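Local coordinates for protein methylglyoxal reductase (NADPH-dependent) (Candida albicans SC5314, PDB 6KWS) that probably reduces methylglyoxal with NADPH as hydride donor, on the Rossmann-type fold of the extended short-chain dehydrogenases/reductases, at residues A[95-100]-A[168-173]; A[106-111]-A[121-126]; A[273-278]-A[294-299]; A[232-237]-A[302-307]; A[20-25]-A[49-54]. The protein carries 1 engineered substitution. All blocks are in the same frame, centred on the assembly; numbering follows the deposited sequence.

Interaction 1: A[95-100]-A[168-173]; sequences ELLLPA and KKFAEK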
# COMPACT_ATOMS: atom_id res chain seq x y z
N GLU A 95 9.61 0.83 18.53
CA GLU A 95 9.65 -0.09 17.41
C GLU A 95 8.77 0.32 16.24
O GLU A 95 9.01 -0.14 15.12
CB GLU A 95 9.27 -1.51 17.87
CG GLU A 95 10.39 -2.22 18.67
CD GLU A 95 9.97 -3.58 19.23
OE1 GLU A 95 9.15 -3.62 20.17
OE2 GLU A 95 10.47 -4.63 18.74
N LEU A 96 7.78 1.19 16.45
CA LEU A 96 6.87 1.56 15.38
C LEU A 96 6.79 3.06 15.13
O LEU A 96 6.94 3.50 13.98
CB LEU A 96 5.46 1.02 15.68
CG LEU A 96 5.22 -0.42 15.27
CD1 LEU A 96 3.84 -0.89 15.76
CD2 LEU A 96 5.35 -0.57 13.77
N LEU A 97 6.55 3.88 16.17
CA LEU A 97 6.19 5.28 15.95
C LEU A 97 7.40 6.13 15.59
O LEU A 97 7.39 6.83 14.58
CB LEU A 97 5.48 5.85 17.17
CG LEU A 97 4.05 5.34 17.27
CD1 LEU A 97 3.48 5.66 18.64
CD2 LEU A 97 3.21 5.97 16.17
N LEU A 98 8.46 6.07 16.40
CA LEU A 98 9.67 6.81 16.06
C LEU A 98 10.26 6.37 14.73
O LEU A 98 10.51 7.25 13.89
CB LEU A 98 10.67 6.71 17.21
CG LEU A 98 10.14 7.39 18.48
CD1 LEU A 98 11.03 7.08 19.64
CD2 LEU A 98 10.00 8.89 18.27
N PRO A 99 10.48 5.08 14.46
CA PRO A 99 11.00 4.69 13.13
C PRO A 99 10.17 5.20 11.96
O PRO A 99 10.73 5.59 10.93
CB PRO A 99 11.00 3.16 13.18
CG PRO A 99 11.05 2.83 14.61
CD PRO A 99 10.29 3.90 15.32
N ALA A 100 8.84 5.21 12.08
CA ALA A 100 8.02 5.77 11.01
C ALA A 100 8.25 7.28 10.89
O ALA A 100 8.43 7.79 9.77
CB ALA A 100 6.54 5.47 11.24
N LYS A 168 1.07 5.04 10.83
CA LYS A 168 0.78 5.51 9.48
C LYS A 168 0.43 6.99 9.50
O LYS A 168 0.96 7.77 8.69
CB LYS A 168 -0.33 4.66 8.86
CG LYS A 168 0.13 3.21 8.55
CD LYS A 168 1.19 3.22 7.47
CE LYS A 168 1.71 1.82 7.16
NZ LYS A 168 2.47 1.82 5.85
N LYS A 169 -0.40 7.41 10.46
CA LYS A 169 -0.78 8.82 10.56
C LYS A 169 0.41 9.71 10.92
O LYS A 169 0.58 10.78 10.33
CB LYS A 169 -1.91 8.96 11.59
CG LYS A 169 -2.35 10.40 11.92
CD LYS A 169 -1.55 10.95 13.12
CE LYS A 169 -2.09 12.28 13.61
NZ LYS A 169 -3.24 12.08 14.53
N PHE A 170 1.24 9.30 11.88
CA PHE A 170 2.33 10.20 12.24
C PHE A 170 3.41 10.23 11.17
O PHE A 170 3.98 11.29 10.91
CB PHE A 170 2.89 9.84 13.62
CG PHE A 170 1.94 10.18 14.73
CD1 PHE A 170 1.65 11.52 15.01
CD2 PHE A 170 1.27 9.18 15.42
CE1 PHE A 170 0.74 11.87 16.01
CE2 PHE A 170 0.34 9.51 16.42
CZ PHE A 170 0.08 10.87 16.72
N ALA A 171 3.65 9.10 10.49
CA ALA A 171 4.57 9.10 9.34
C ALA A 171 4.13 10.08 8.27
O ALA A 171 4.94 10.83 7.73
CB ALA A 171 4.69 7.69 8.75
N GLU A 172 2.83 10.10 7.95
CA GLU A 172 2.36 11.02 6.92
C GLU A 172 2.32 12.45 7.44
O GLU A 172 2.63 13.40 6.69
CB GLU A 172 0.97 10.61 6.40
CG GLU A 172 0.74 11.06 4.95
CD GLU A 172 -0.74 11.18 4.56
OE1 GLU A 172 -1.10 12.16 3.87
OE2 GLU A 172 -1.54 10.29 4.93
N LYS A 173 1.93 12.64 8.71
CA LYS A 173 1.97 13.96 9.31
C LYS A 173 3.37 14.53 9.19
O LYS A 173 3.56 15.72 8.90
CB LYS A 173 1.51 13.89 10.76
CG LYS A 173 0.99 15.17 11.36
CD LYS A 173 2.01 15.86 12.20
CE LYS A 173 1.44 16.81 13.09
NZ LYS A 173 0.35 16.26 13.78
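A100 CB and A171 CB meet at 3.8 Å in the closer of two apolar contacts between helices 92-114 and 160-181. A100 aims its CB at the other helix, where it meets the flank of A171. The small side chains let the backbones come close here, with the two CA atoms at 5.1 Å, and A171 CB also lies 3.9 Å from the carbonyl O of A100. One turn away the spacing widens to hold larger groups: the CA atoms of L97 and F170 stand 7.3 Å apart. The CD2 branch of L97 reaches across to CD2 of the F170 ring at 3.8 Å, and the two side chains cross obliquely. F170 has CG anti to its carbonyl carbon (chi1 -71°), which turns the ring toward the leucine. K169 CD covers one ring face over its centre, and W153 makes an edge-to-face contact with the same ring. W153 and A156 also pack on L97.

Polar groups work beyond the apolar seam. E172 forms a salt bridge with R260 and hydrogen bonds with W176 and S125. K168, whose CB is directed away from the seam, is the lysine of the family's Y-x-x-x-K motif and an NADPH-binding residue, though no cofactor is bound here. Segment 95-100 carries a wider pi-type turn and a kink at P99, whose ring nitrogen has no hydrogen to give to the turn before.

The two segments are thus joined by apolar contact, without a hydrogen bond between them.

Interaction 2: A[106-111]-A[121-126]; sequences NVLQAI and VVITSS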
# COMPACT_ATOMS: atom_id res chain seq x y z
N ASN A 106 14.16 11.42 7.54
CA ASN A 106 15.45 11.10 6.94
C ASN A 106 15.35 10.94 5.42
O ASN A 106 16.21 11.43 4.68
CB ASN A 106 16.02 9.83 7.57
CG ASN A 106 16.44 10.03 9.03
OD1 ASN A 106 16.78 11.13 9.45
ND2 ASN A 106 16.44 8.94 9.80
N VAL A 107 14.29 10.27 4.93
CA VAL A 107 14.14 10.07 3.49
C VAL A 107 13.99 11.41 2.78
O VAL A 107 14.69 11.70 1.80
CB VAL A 107 12.94 9.14 3.20
CG1 VAL A 107 12.67 9.02 1.72
CG2 VAL A 107 13.15 7.78 3.81
N LEU A 108 13.06 12.25 3.26
CA LEU A 108 12.84 13.54 2.64
C LEU A 108 14.06 14.45 2.78
O LEU A 108 14.36 15.24 1.88
CB LEU A 108 11.61 14.21 3.24
CG LEU A 108 10.30 13.52 2.90
CD1 LEU A 108 9.23 14.14 3.76
CD2 LEU A 108 9.97 13.66 1.41
N GLN A 109 14.76 14.35 3.92
CA GLN A 109 15.99 15.13 4.06
C GLN A 109 17.01 14.77 2.98
O GLN A 109 17.62 15.66 2.37
CB GLN A 109 16.58 14.95 5.46
CG GLN A 109 17.75 15.89 5.73
CD GLN A 109 17.28 17.26 6.18
OE1 GLN A 109 16.44 17.38 7.07
NE2 GLN A 109 17.80 18.32 5.53
N ALA A 110 17.21 13.47 2.72
CA ALA A 110 18.13 13.09 1.65
C ALA A 110 17.68 13.68 0.32
O ALA A 110 18.50 14.21 -0.44
CB ALA A 110 18.26 11.58 1.56
N ILE A 111 16.38 13.62 0.02
CA ILE A 111 15.93 14.21 -1.23
C ILE A 111 16.15 15.71 -1.20
O ILE A 111 16.47 16.32 -2.23
CB ILE A 111 14.46 13.83 -1.48
CG1 ILE A 111 14.33 12.30 -1.52
CG2 ILE A 111 13.94 14.47 -2.78
CD1 ILE A 111 12.91 11.80 -1.40
N VAL A 121 7.64 13.61 -5.80
CA VAL A 121 7.84 12.59 -4.78
C VAL A 121 6.48 11.99 -4.46
O VAL A 121 5.53 12.73 -4.17
CB VAL A 121 8.49 13.17 -3.52
CG1 VAL A 121 8.54 12.14 -2.42
CG2 VAL A 121 9.89 13.67 -3.85
N VAL A 122 6.38 10.66 -4.51
CA VAL A 122 5.15 9.97 -4.12
C VAL A 122 5.44 9.02 -2.97
O VAL A 122 6.37 8.20 -3.05
CB VAL A 122 4.53 9.22 -5.31
CG1 VAL A 122 3.17 8.64 -4.92
CG2 VAL A 122 4.42 10.16 -6.52
N ILE A 123 4.64 9.11 -1.91
CA ILE A 123 4.80 8.28 -0.72
C ILE A 123 3.55 7.44 -0.52
O ILE A 123 2.43 7.95 -0.63
CB ILE A 123 5.08 9.12 0.55
CG1 ILE A 123 6.42 9.83 0.43
CG2 ILE A 123 5.08 8.23 1.77
CD1 ILE A 123 6.74 10.66 1.63
N THR A 124 3.74 6.17 -0.20
CA THR A 124 2.61 5.33 0.16
C THR A 124 2.23 5.60 1.60
O THR A 124 3.03 5.36 2.51
CB THR A 124 2.93 3.85 -0.01
OG1 THR A 124 3.67 3.67 -1.22
CG2 THR A 124 1.63 3.05 -0.08
N SER A 125 1.01 6.07 1.80
CA SER A 125 0.51 6.18 3.16
C SER A 125 -0.56 5.10 3.35
O SER A 125 -0.36 3.96 2.93
CB SER A 125 -0.01 7.60 3.42
OG SER A 125 -0.28 7.78 4.80
N SER A 126 -1.70 5.45 3.94
CA SER A 126 -2.70 4.45 4.26
C SER A 126 -4.00 5.15 4.60
O SER A 126 -4.00 6.25 5.15
CB SER A 126 -2.27 3.56 5.44
OG SER A 126 -3.39 2.88 6.00
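L108 extends its CD2 methyl between V121 and I123, the two strand residues that face the helix. It meets V121 CG1 and I123 CD1, each at 4.4 Å. One turn on, I111 CG2 faces V121 CG2 at 4.3 Å, so V121 touches two helix residues and has the largest share of the buried surface. L108 leaves its helix across the direction of the strand, and only its end comes near: CD1 lies anti to CA (chi2 170°), and CD2 is the branch that meets the strand. Helix and strand run nearly antiparallel (170°), their axes 11.6 Å apart, as expected for the returning half of the beta-alpha-beta crossover from strand 75-80 over helix 92-114 to strand 120-124 in the Rossmann sheet.

This inner side is wholly buried: A175 and F178 touch L108, F187 touches I111 and V121, and L189 touches V121 and I123. The outer side of the helix differs. N106 and Q109 are partly exposed and far from the strand, N106 ND2 bonding to the carbonyl O of G60.

With only methyl contacts, none closer than 4.3 Å, the layer is held by the exclusion of water, while the strand's backbone polar groups pair with strands 75-80 and 188-194.

Interaction 3: A[273-278]-A[294-299]; sequences LVDIIN and GSDKSV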
# COMPACT_ATOMS: atom_id res chain seq x y z
N LEU A 273 -16.09 -12.29 1.30
CA LEU A 273 -15.04 -13.09 0.67
C LEU A 273 -15.44 -14.55 0.57
O LEU A 273 -15.28 -15.18 -0.48
CB LEU A 273 -13.75 -12.94 1.46
CG LEU A 273 -13.39 -11.49 1.78
CD1 LEU A 273 -12.08 -11.46 2.55
CD2 LEU A 273 -13.31 -10.67 0.49
N VAL A 274 -15.96 -15.10 1.68
CA VAL A 274 -16.51 -16.46 1.69
C VAL A 274 -17.47 -16.67 0.53
O VAL A 274 -17.31 -17.59 -0.28
CB VAL A 274 -17.19 -16.76 3.04
CG1 VAL A 274 -17.82 -18.13 3.00
CG2 VAL A 274 -16.16 -16.67 4.16
N ASP A 275 -18.48 -15.79 0.42
CA ASP A 275 -19.49 -15.91 -0.64
C ASP A 275 -18.85 -15.95 -2.03
O ASP A 275 -19.22 -16.78 -2.87
CB ASP A 275 -20.49 -14.76 -0.56
CG ASP A 275 -21.47 -14.89 0.61
OD1 ASP A 275 -21.53 -15.99 1.23
OD2 ASP A 275 -22.19 -13.90 0.90
N ILE A 276 -17.91 -15.04 -2.31
CA ILE A 276 -17.25 -15.02 -3.61
C ILE A 276 -16.54 -16.34 -3.87
O ILE A 276 -16.63 -16.91 -4.97
CB ILE A 276 -16.28 -13.84 -3.73
CG1 ILE A 276 -17.03 -12.50 -3.75
CG2 ILE A 276 -15.44 -14.00 -4.98
CD1 ILE A 276 -16.13 -11.29 -3.98
N ILE A 277 -15.83 -16.85 -2.86
CA ILE A 277 -15.04 -18.06 -3.04
C ILE A 277 -15.96 -19.26 -3.25
O ILE A 277 -15.78 -20.05 -4.19
CB ILE A 277 -14.08 -18.25 -1.86
CG1 ILE A 277 -13.09 -17.08 -1.80
CG2 ILE A 277 -13.33 -19.60 -1.94
CD1 ILE A 277 -12.14 -17.11 -0.60
N ASN A 278 -16.99 -19.38 -2.40
CA ASN A 278 -17.93 -20.50 -2.53
C ASN A 278 -18.63 -20.49 -3.89
O ASN A 278 -18.94 -21.56 -4.42
CB ASN A 278 -18.93 -20.49 -1.38
CG ASN A 278 -18.43 -21.27 -0.17
OD1 ASN A 278 -17.95 -22.39 -0.31
ND2 ASN A 278 -18.56 -20.69 1.02
N GLY A 294 -24.88 -13.32 2.26
CA GLY A 294 -25.54 -12.03 2.20
C GLY A 294 -25.51 -11.21 3.47
O GLY A 294 -25.87 -10.02 3.42
N SER A 295 -25.09 -11.78 4.61
CA SER A 295 -25.06 -11.02 5.85
C SER A 295 -24.20 -9.76 5.73
O SER A 295 -24.43 -8.80 6.47
CB SER A 295 -24.56 -11.90 7.01
OG SER A 295 -23.14 -11.97 7.10
N ASP A 296 -23.28 -9.72 4.77
CA ASP A 296 -22.34 -8.60 4.68
C ASP A 296 -23.02 -7.29 4.30
O ASP A 296 -22.66 -6.23 4.81
CB ASP A 296 -21.21 -8.93 3.69
CG ASP A 296 -21.71 -9.32 2.30
OD1 ASP A 296 -21.36 -8.64 1.31
OD2 ASP A 296 -22.44 -10.34 2.20
N LYS A 297 -24.02 -7.34 3.40
CA LYS A 297 -24.64 -6.09 2.93
C LYS A 297 -25.29 -5.32 4.07
O LYS A 297 -25.16 -4.09 4.15
CB LYS A 297 -25.64 -6.35 1.81
CG LYS A 297 -24.95 -6.77 0.49
CD LYS A 297 -23.62 -5.98 0.27
CE LYS A 297 -22.68 -6.61 -0.79
NZ LYS A 297 -21.20 -6.22 -0.65
N SER A 298 -25.99 -6.01 4.98
CA SER A 298 -26.57 -5.31 6.12
C SER A 298 -25.50 -4.84 7.08
O SER A 298 -25.63 -3.75 7.66
CB SER A 298 -27.59 -6.18 6.85
OG SER A 298 -28.62 -6.59 5.96
N VAL A 299 -24.42 -5.61 7.26
CA VAL A 299 -23.37 -5.20 8.19
C VAL A 299 -22.63 -3.96 7.67
O VAL A 299 -22.35 -3.03 8.44
CB VAL A 299 -22.40 -6.37 8.45
CG1 VAL A 299 -21.20 -5.91 9.28
CG2 VAL A 299 -23.12 -7.48 9.20
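D275 reaches from helix 270-280 to the backbone N of G294, in the turn leading into helix 295-303. The contact lies in the C-terminal part of this extended short-chain dehydrogenase/reductase, away from the cofactor site, and joins the side of one helix to the approach to another. G294 N gives its hydrogen to D275 OD2 over 3.1 Å in a nearly straight bond (170°), arriving on the syn side of the carboxylate and 16° out of its plane. The same OD2 lies 3.8 Å from OD2 of D296, the two carboxylate planes 72° apart. Two like charges so close would be expected to disfavour each other, and the donors around them probably offset this.

The next shell supplies those donors. Q271, one turn earlier on the D275 helix, hydrogen-bonds to D275 OD1, so both carboxylate oxygens of D275 are engaged. For D296 the partners are S272, whose OG makes a weak hydrogen bond to OD1, and its sequence neighbour K297. P293 packs against the D275 side chain, and T269 touches D296. G294 itself has a positive phi, and its carbonyl O receives K297 N at 3.3 Å. K297 NZ makes a salt bridge to D296 OD1 at 3.1 Å, weak as a hydrogen bond.

Interaction 4: A[232-237]-A[302-307]; sequences ASKGGW and ESLATI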
# COMPACT_ATOMS: atom_id res chain seq x y z
N ALA A 232 -14.32 -12.30 11.92
CA ALA A 232 -14.81 -10.95 11.73
C ALA A 232 -13.65 -10.14 11.15
O ALA A 232 -12.54 -10.14 11.69
CB ALA A 232 -15.31 -10.35 13.04
N SER A 233 -13.90 -9.53 10.00
CA SER A 233 -12.94 -8.66 9.34
C SER A 233 -13.78 -7.78 8.45
O SER A 233 -14.65 -8.28 7.74
CB SER A 233 -11.92 -9.43 8.51
OG SER A 233 -11.02 -10.14 9.34
N LYS A 234 -13.54 -6.48 8.51
CA LYS A 234 -14.30 -5.64 7.63
C LYS A 234 -13.53 -4.35 7.40
O LYS A 234 -12.70 -3.96 8.23
CB LYS A 234 -15.69 -5.39 8.19
CG LYS A 234 -15.72 -4.53 9.41
CD LYS A 234 -17.10 -4.67 10.02
CE LYS A 234 -17.54 -3.43 10.73
NZ LYS A 234 -18.22 -3.82 11.98
N GLY A 235 -13.80 -3.72 6.27
CA GLY A 235 -13.24 -2.42 5.99
C GLY A 235 -13.37 -2.08 4.52
O GLY A 235 -14.12 -2.72 3.79
N GLY A 236 -12.66 -1.04 4.13
CA GLY A 236 -12.51 -0.78 2.73
C GLY A 236 -11.39 -1.62 2.16
O GLY A 236 -10.48 -2.05 2.86
N TRP A 237 -11.47 -1.87 0.86
CA TRP A 237 -10.43 -2.62 0.17
C TRP A 237 -10.19 -1.94 -1.16
O TRP A 237 -11.01 -1.15 -1.64
CB TRP A 237 -10.83 -4.09 -0.02
CG TRP A 237 -11.92 -4.16 -1.03
CD1 TRP A 237 -13.26 -3.97 -0.83
CD2 TRP A 237 -11.75 -4.31 -2.45
NE1 TRP A 237 -13.94 -4.02 -2.02
CE2 TRP A 237 -13.03 -4.23 -3.03
CE3 TRP A 237 -10.64 -4.52 -3.27
CZ2 TRP A 237 -13.23 -4.35 -4.40
CZ3 TRP A 237 -10.84 -4.64 -4.62
CH2 TRP A 237 -12.12 -4.56 -5.18
N GLU A 302 -24.90 -1.02 7.96
CA GLU A 302 -25.27 -0.65 9.32
C GLU A 302 -24.13 -0.10 10.15
O GLU A 302 -24.40 0.57 11.15
CB GLU A 302 -25.87 -1.86 10.06
CG GLU A 302 -27.38 -1.95 9.96
CD GLU A 302 -27.91 -3.37 10.14
OE1 GLU A 302 -27.16 -4.26 10.61
OE2 GLU A 302 -29.10 -3.58 9.81
N SER A 303 -22.86 -0.37 9.80
CA SER A 303 -21.81 -0.11 10.77
C SER A 303 -20.52 0.47 10.19
O SER A 303 -19.48 0.44 10.87
CB SER A 303 -21.43 -1.40 11.53
OG SER A 303 -20.81 -2.34 10.68
N LEU A 304 -20.55 1.01 8.96
CA LEU A 304 -19.37 1.63 8.37
C LEU A 304 -19.71 2.99 7.78
O LEU A 304 -20.76 3.15 7.14
CB LEU A 304 -18.76 0.75 7.28
CG LEU A 304 -18.09 -0.53 7.76
CD1 LEU A 304 -17.63 -1.37 6.57
CD2 LEU A 304 -16.93 -0.19 8.68
N ALA A 305 -18.82 3.96 7.97
CA ALA A 305 -18.93 5.21 7.25
C ALA A 305 -18.90 4.97 5.75
O ALA A 305 -18.51 3.91 5.26
CB ALA A 305 -17.81 6.17 7.64
N THR A 306 -19.31 5.99 5.01
CA THR A 306 -19.16 6.03 3.57
C THR A 306 -17.85 6.72 3.23
O THR A 306 -17.59 7.84 3.69
CB THR A 306 -20.32 6.78 2.93
OG1 THR A 306 -21.54 6.13 3.28
CG2 THR A 306 -20.17 6.81 1.44
N ILE A 307 -17.02 6.04 2.45
CA ILE A 307 -15.78 6.63 1.96
C ILE A 307 -16.10 7.39 0.69
O ILE A 307 -16.57 6.80 -0.29
CB ILE A 307 -14.71 5.56 1.69
CG1 ILE A 307 -14.31 4.89 3.00
CG2 ILE A 307 -13.51 6.18 1.00
CD1 ILE A 307 -13.58 3.63 2.78
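K234 lays the end of its chain over S303 and L304. Its CE atom sits 3.4 Å from S303 OG and 3.9 Å from L304 CD2, so the last methylene is shared between a hydroxyl and a methyl. K234 and S303 are also joined by a weak hydrogen bond, from K234 NZ to S303 OG at 3.3 Å. The path there is indirect: CG of K234 lies between the backbone N and the carbonyl carbon (chi1 70°), and the chain bends again at its third and fourth torsions. The stronger partner of S303 OG is the carbonyl O of V299, one helical turn back, which pairs the hydroxyl with its own helix and places it where the lysine passes.

L304 crosses the lysine at a slant. CD2 takes the methylene, while CD1 turns toward the backbone N of G235 at 4.5 Å, where no side chain intervenes.

K234 opens strand 234-239 in the large mixed sheet, between antiparallel strand 260-269 and parallel strand 196-198; G235 pairs with F268, and G236 with F196. The segment following helix 295-303 lies against strand 234-239 near one end of the sheet's strand order, and goes on into strand 306-307, which forms a small parallel sheet with 142-143.

Farther along, I307 points toward the strand at the bare backbone of G236; its CD1 lies 4.5 Å from G236 CA. L262, N264 and R267 of strand 260-269 also touch I307, and R267 NH2 hydrogen-bonds to the carbonyl O of A305.

Interaction 5: A[20-25]-A[49-54]; sequences QLLAKN and KNLSYE. Engineered in segment 49-54: K49 (natural residue Gln).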
# COMPACT_ATOMS: atom_id res chain seq x y z
N GLN A 20 4.47 -1.88 -14.09
CA GLN A 20 3.77 -0.86 -14.88
C GLN A 20 4.72 0.23 -15.36
O GLN A 20 4.61 0.68 -16.50
CB GLN A 20 2.63 -0.27 -14.07
CG GLN A 20 1.64 -1.30 -13.59
CD GLN A 20 0.34 -0.66 -13.21
OE1 GLN A 20 0.08 0.48 -13.62
NE2 GLN A 20 -0.46 -1.35 -12.42
N LEU A 21 5.67 0.66 -14.51
CA LEU A 21 6.66 1.63 -14.95
C LEU A 21 7.46 1.11 -16.14
O LEU A 21 7.66 1.84 -17.11
CB LEU A 21 7.59 2.00 -13.79
CG LEU A 21 7.16 3.07 -12.78
CD1 LEU A 21 8.20 3.21 -11.69
CD2 LEU A 21 6.89 4.43 -13.44
N LEU A 22 7.93 -0.14 -16.08
CA LEU A 22 8.72 -0.68 -17.20
C LEU A 22 7.94 -0.66 -18.50
O LEU A 22 8.50 -0.38 -19.57
CB LEU A 22 9.18 -2.10 -16.92
CG LEU A 22 10.28 -2.27 -15.90
CD1 LEU A 22 10.58 -3.75 -15.76
CD2 LEU A 22 11.53 -1.45 -16.29
N ALA A 23 6.64 -0.97 -18.43
CA ALA A 23 5.82 -1.02 -19.63
C ALA A 23 5.50 0.35 -20.21
O ALA A 23 4.95 0.42 -21.30
CB ALA A 23 4.51 -1.76 -19.35
N LYS A 24 5.80 1.44 -19.50
CA LYS A 24 5.72 2.78 -20.05
C LYS A 24 7.11 3.32 -20.40
O LYS A 24 7.29 4.53 -20.50
CB LYS A 24 5.00 3.72 -19.08
CG LYS A 24 3.48 3.51 -19.03
CD LYS A 24 2.82 4.10 -17.78
CE LYS A 24 1.65 5.00 -18.15
NZ LYS A 24 0.47 4.88 -17.23
N ASN A 25 8.09 2.43 -20.56
CA ASN A 25 9.44 2.78 -21.00
C ASN A 25 10.09 3.86 -20.12
O ASN A 25 10.83 4.71 -20.62
CB ASN A 25 9.44 3.20 -22.48
CG ASN A 25 8.76 2.16 -23.38
OD1 ASN A 25 9.04 0.96 -23.31
ND2 ASN A 25 7.84 2.63 -24.23
N LYS A 49 16.79 -3.84 -20.14
CA LYS A 49 17.70 -2.69 -20.20
C LYS A 49 17.27 -1.59 -19.25
O LYS A 49 18.10 -0.92 -18.63
CB LYS A 49 17.75 -2.16 -21.64
CG LYS A 49 16.34 -2.11 -22.29
CD LYS A 49 16.30 -1.53 -23.72
CE LYS A 49 16.94 -2.47 -24.73
NZ LYS A 49 16.35 -3.86 -24.71
N ASN A 50 15.96 -1.38 -19.12
CA ASN A 50 15.38 -0.26 -18.39
C ASN A 50 15.37 -0.46 -16.87
O ASN A 50 14.78 0.37 -16.17
CB ASN A 50 13.94 -0.04 -18.85
CG ASN A 50 13.86 0.67 -20.17
OD1 ASN A 50 14.86 1.22 -20.67
ND2 ASN A 50 12.66 0.66 -20.77
N LEU A 51 15.99 -1.51 -16.34
CA LEU A 51 15.81 -1.87 -14.94
C LEU A 51 17.15 -2.08 -14.28
O LEU A 51 18.01 -2.77 -14.82
CB LEU A 51 14.97 -3.14 -14.79
CG LEU A 51 14.69 -3.58 -13.35
CD1 LEU A 51 13.87 -2.56 -12.54
CD2 LEU A 51 14.00 -4.91 -13.34
N SER A 52 17.32 -1.51 -13.09
CA SER A 52 18.54 -1.69 -12.32
C SER A 52 18.22 -1.36 -10.87
O SER A 52 17.16 -0.79 -10.57
CB SER A 52 19.67 -0.80 -12.84
OG SER A 52 19.28 0.56 -12.75
N TYR A 53 19.15 -1.70 -9.98
CA TYR A 53 18.90 -1.54 -8.56
C TYR A 53 20.12 -1.02 -7.82
O TYR A 53 21.27 -1.19 -8.25
CB TYR A 53 18.44 -2.87 -7.94
CG TYR A 53 19.52 -3.93 -7.80
CD1 TYR A 53 20.27 -4.04 -6.63
CD2 TYR A 53 19.79 -4.83 -8.83
CE1 TYR A 53 21.25 -5.00 -6.48
CE2 TYR A 53 20.77 -5.81 -8.69
CZ TYR A 53 21.50 -5.89 -7.51
OH TYR A 53 22.48 -6.86 -7.34
N GLU A 54 19.86 -0.39 -6.67
CA GLU A 54 20.88 -0.01 -5.71
C GLU A 54 20.48 -0.54 -4.34
O GLU A 54 19.30 -0.75 -4.07
CB GLU A 54 21.08 1.51 -5.67
CG GLU A 54 21.48 2.12 -7.00
CD GLU A 54 22.96 1.86 -7.35
OE1 GLU A 54 23.46 2.46 -8.32
OE2 GLU A 54 23.63 1.04 -6.67
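N50 and L22 meet where the loop before strand 51-55 passes the last turn of helix 12-23; the engineered K49 precedes N50. N50 does most of the touching. Its CB lies 3.8 Å from L22 CD2, and its carbonyl O is 3.7 Å from the same methyl; the two side chains slide past each other in opposite directions. L22 holds CG anti to its carbonyl carbon (chi1 -73°), which swings CD2 toward the loop although the residue's CB does not aim there.

The amide of N50 reaches on to N25, beyond the helix end. N50 ND2 is 3.9 Å from N25 CA, and 4.4 Å from N25 OD1, too long for a hydrogen bond, so the two amides only lie near each other. N25 itself has a positive phi (55°), and its N bonds to L22 O at 3.0 Å.

This is the N-terminal Rossmann unit: strand 3-7 is followed by the glycine-rich turn and the start of helix 12-23, which together provide T10, F12 and I13 for NADPH binding, and strand 51-55 is the outermost strand beside 27-32.

At L51 the strand begins, and its CB meets L22 CD2 at 4.1 Å. L42 of helix 35-44 and F45 of the loop after it cover L51; F45 also touches L22. From S52 on, the strand's backbone pairs with strand 27-32, S52 itself with V28 and G30.

How the interactions relate
From the N terminus, interaction 5 closes first, tying the end of helix 12-23 to the outermost strand 51-55 of the Rossmann sheet. Interaction 1 then opens at helix 92-114 and closes at helix 160-181; interaction 2 lies wholly within that span and sets helix 92-114 on strand 120-124. These two touch through E172 and S125, and together they join the two helices to the central sheet. Interaction 4 follows in series, spanning 232-307, with interaction 3 enclosed in it; both use helix 295-303 and belong to the C-terminal part. No spans cross. Interactions 2, 4 and 5 reach one mixed sheet.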